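Local structure of short-chain type dehydrogenase/reductase (Mycobacterium ulcerans, 3SVT) at residues B[37-42]-B[66-71]. The protein probably works as an NAD-dependent oxidoreductase of the short-chain dehydrogenase/reductase family, its substrate not established. Sequence-based numbering, arbitrary orientation.
Sequences SVMIVG and RYEPTD
G42 O accepts the shortest bond of this parallel strand pair, from T70 N at 2.8 Å and nearly straight at the hydrogen (168°), although the donor stands well above the carbonyl plane. The CA of P69 also comes up to G42 O. Farther back the two strands bond in regular parallel fashion: R66 N reaches V38 O, R66 O takes I40 N at 3.0 Å, and a weak bond runs from E68 N to I40 O. G42 N, 3.8 Å from E68 O, is buried without a partner.

On the face carrying M39, V41, R66 and E68, the methionine leans across to the second strand. Its chain is extended as far as SD and then bends (chi3 -80°), which sets CE over one face of the R66 guanidinium, 3.8 Å from R66 CZ and displaced toward the rim. M39 SD meanwhile rests on E68 CG at 3.5 Å. R66 and E68 are also joined by a long salt bridge, NH2 to OE2 3.7 Å; M39 thus touches the guanidinium with its methyl and the glutamate's CG methylene with its sulfur. V41 CB packs against T70 OG1 at 3.7 Å. On the other face I40 CG1 meets Y67 CB.

The contact joins the two strands of the beta-alpha-beta unit formed by strand 37-42, helix 45-57 and strand 64-69, part of the Rossmann fold, with strand 13-17 flanking 37-42 on its other edge. Helix 45-57 covers I40 and Y67, while helix 75-89 packs on M39 and T70 and supplies W88 for a cation-pi contact with R66.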
ATOM      1  N   SER B  37      24.476 -16.877  20.445  1.00 34.80           N
ATOM      2  CA  SER B  37      25.230 -17.708  19.508  1.00 33.86           C
ATOM      3  C   SER B  37      24.769 -17.436  18.082  1.00 32.15           C
ATOM      4  O   SER B  37      23.579 -17.511  17.762  1.00 31.43           O
ATOM      5  CB  SER B  37      25.044 -19.189  19.835  1.00 34.94           C
ATOM      6  OG  SER B  37      25.699 -19.494  21.048  1.00 35.31           O
ATOM      7  N   VAL B  38      25.723 -17.108  17.224  1.00 31.68           N
ATOM      8  CA  VAL B  38      25.439 -16.811  15.852  1.00 30.30           C
ATOM      9  C   VAL B  38      26.272 -17.715  14.930  1.00 30.12           C
ATOM     10  O   VAL B  38      27.455 -17.939  15.183  1.00 31.50           O
ATOM     11  CB  VAL B  38      25.762 -15.353  15.540  1.00 29.56           C
ATOM     12  CG1 VAL B  38      25.417 -15.036  14.065  1.00 28.97           C
ATOM     13  CG2 VAL B  38      24.995 -14.421  16.492  1.00 31.50           C
ATOM     14  N   MET B  39      25.637 -18.226  13.879  1.00 28.57           N
ATOM     15  CA  MET B  39      26.331 -18.743  12.710  1.00 28.39           C
ATOM     16  C   MET B  39      26.115 -17.760  11.560  1.00 27.28           C
ATOM     17  O   MET B  39      24.957 -17.449  11.194  1.00 26.97           O
ATOM     18  CB  MET B  39      25.810 -20.122  12.300  1.00 28.36           C
ATOM     19  CG  MET B  39      26.687 -20.799  11.249  1.00 30.71           C
ATOM     20  SD  MET B  39      26.050 -22.383  10.658  1.00 36.22           S
ATOM     21  CE  MET B  39      26.590 -23.446  12.003  1.00 36.11           C
ATOM     22  N   ILE B  40      27.217 -17.252  11.027  1.00 26.83           N
ATOM     23  CA  ILE B  40      27.208 -16.451   9.807  1.00 27.39           C
ATOM     24  C   ILE B  40      27.528 -17.325   8.593  1.00 28.19           C
ATOM     25  O   ILE B  40      28.472 -18.107   8.610  1.00 29.73           O
ATOM     26  CB  ILE B  40      28.197 -15.271   9.836  1.00 27.34           C
ATOM     27  CG1 ILE B  40      29.634 -15.727  10.193  1.00 29.58           C
ATOM     28  CG2 ILE B  40      27.702 -14.202  10.817  1.00 27.44           C
ATOM     29  CD1 ILE B  40      30.678 -14.600  10.106  1.00 29.37           C
ATOM     30  N   VAL B  41      26.730 -17.203   7.547  1.00 28.43           N
ATOM     31  CA  VAL B  41      26.995 -17.927   6.322  1.00 28.55           C
ATOM     32  C   VAL B  41      27.118 -16.911   5.188  1.00 29.52           C
ATOM     33  O   VAL B  41      26.584 -15.789   5.274  1.00 28.99           O
ATOM     34  CB  VAL B  41      25.907 -18.962   6.040  1.00 28.57           C
ATOM     35  CG1 VAL B  41      25.795 -19.961   7.185  1.00 28.66           C
ATOM     36  CG2 VAL B  41      24.559 -18.294   5.767  1.00 28.65           C
ATOM     37  N   GLY B  42      27.842 -17.307   4.149  1.00 30.80           N
ATOM     38  CA  GLY B  42      28.084 -16.480   2.969  1.00 31.87           C
ATOM     39  C   GLY B  42      29.006 -17.165   1.975  1.00 33.83           C
ATOM     40  O   GLY B  42      29.512 -18.269   2.227  1.00 33.93           O
ATOM     41  N   ARG B  66      30.321 -18.720  14.851  1.00 37.41           N
ATOM     42  CA  ARG B  66      30.730 -19.791  13.939  1.00 36.80           C
ATOM     43  C   ARG B  66      30.482 -19.349  12.506  1.00 35.52           C
ATOM     44  O   ARG B  66      29.688 -18.438  12.269  1.00 34.88           O
ATOM     45  CB  ARG B  66      29.880 -21.039  14.141  1.00 36.60           C
ATOM     46  CG  ARG B  66      30.100 -21.769  15.412  1.00 39.20           C
ATOM     47  CD  ARG B  66      29.177 -22.999  15.518  1.00 40.24           C
ATOM     48  NE  ARG B  66      29.391 -23.980  14.451  1.00 39.75           N
ATOM     49  CZ  ARG B  66      28.931 -25.228  14.460  1.00 39.14           C
ATOM     50  NH1 ARG B  66      28.223 -25.687  15.490  1.00 40.38           N
ATOM     51  NH2 ARG B  66      29.189 -26.028  13.433  1.00 37.78           N
ATOM     52  N   TYR B  67      31.111 -20.024  11.551  1.00 35.10           N
ATOM     53  CA  TYR B  67      30.805 -19.804  10.134  1.00 34.38           C
ATOM     54  C   TYR B  67      30.705 -21.109   9.332  1.00 34.73           C
ATOM     55  O   TYR B  67      31.276 -22.119   9.710  1.00 35.13           O
ATOM     56  CB  TYR B  67      31.810 -18.865   9.500  1.00 34.50           C
ATOM     57  CG  TYR B  67      33.125 -19.511   9.123  1.00 36.03           C
ATOM     58  CD1 TYR B  67      33.426 -19.811   7.786  1.00 37.46           C
ATOM     59  CD2 TYR B  67      34.071 -19.819  10.089  1.00 36.25           C
ATOM     60  CE1 TYR B  67      34.635 -20.383   7.432  1.00 37.36           C
ATOM     61  CE2 TYR B  67      35.279 -20.398   9.740  1.00 38.52           C
ATOM     62  CZ  TYR B  67      35.549 -20.681   8.417  1.00 39.39           C
ATOM     63  OH  TYR B  67      36.744 -21.259   8.081  1.00 41.08           O
ATOM     64  N   GLU B  68      29.925 -21.064   8.253  1.00 34.19           N
ATOM     65  CA  GLU B  68      29.879 -22.114   7.239  1.00 34.64           C
ATOM     66  C   GLU B  68      29.807 -21.422   5.873  1.00 33.88           C
ATOM     67  O   GLU B  68      28.869 -20.691   5.611  1.00 31.77           O
ATOM     68  CB  GLU B  68      28.648 -23.009   7.402  1.00 34.67           C
ATOM     69  CG  GLU B  68      28.543 -23.806   8.710  1.00 37.81           C
ATOM     70  CD  GLU B  68      29.522 -24.957   8.825  1.00 43.56           C
ATOM     71  OE1 GLU B  68      30.482 -25.025   8.019  1.00 48.10           O
ATOM     72  OE2 GLU B  68      29.340 -25.788   9.755  1.00 45.59           O
ATOM     73  N   PRO B  69      30.812 -21.630   5.007  1.00 35.07           N
ATOM     74  CA  PRO B  69      30.683 -21.130   3.628  1.00 34.82           C
ATOM     75  C   PRO B  69      29.488 -21.792   2.944  1.00 33.98           C
ATOM     76  O   PRO B  69      29.295 -22.998   3.071  1.00 32.96           O
ATOM     77  CB  PRO B  69      31.987 -21.555   2.954  1.00 36.42           C
ATOM     78  CG  PRO B  69      32.863 -22.071   4.026  1.00 37.19           C
ATOM     79  CD  PRO B  69      32.032 -22.433   5.202  1.00 36.22           C
ATOM     80  N   THR B  70      28.669 -20.986   2.268  1.00 33.32           N
ATOM     81  CA  THR B  70      27.380 -21.424   1.742  1.00 31.93           C
ATOM     82  C   THR B  70      27.044 -20.563   0.525  1.00 32.50           C
ATOM     83  O   THR B  70      27.033 -19.339   0.617  1.00 31.07           O
ATOM     84  CB  THR B  70      26.272 -21.203   2.778  1.00 31.37           C
ATOM     85  OG1 THR B  70      26.504 -21.988   3.955  1.00 31.00           O
ATOM     86  CG2 THR B  70      24.898 -21.537   2.210  1.00 31.59           C
ATOM     87  N   ASP B  71      26.796 -21.197  -0.614  1.00 32.86           N
ATOM     88  CA  ASP B  71      26.248 -20.498  -1.761  1.00 32.79           C
ATOM     89  C   ASP B  71      24.747 -20.742  -1.727  1.00 32.29           C
ATOM     90  O   ASP B  71      24.266 -21.833  -2.069  1.00 31.64           O
ATOM     91  CB  ASP B  71      26.849 -21.003  -3.072  1.00 34.51           C
ATOM     92  CG  ASP B  71      26.169 -20.400  -4.309  1.00 34.00           C
ATOM     93  OD1 ASP B  71      25.077 -19.813  -4.212  1.00 33.30           O
ATOM     94  OD2 ASP B  71      26.732 -20.519  -5.397  1.00 38.06           O
TER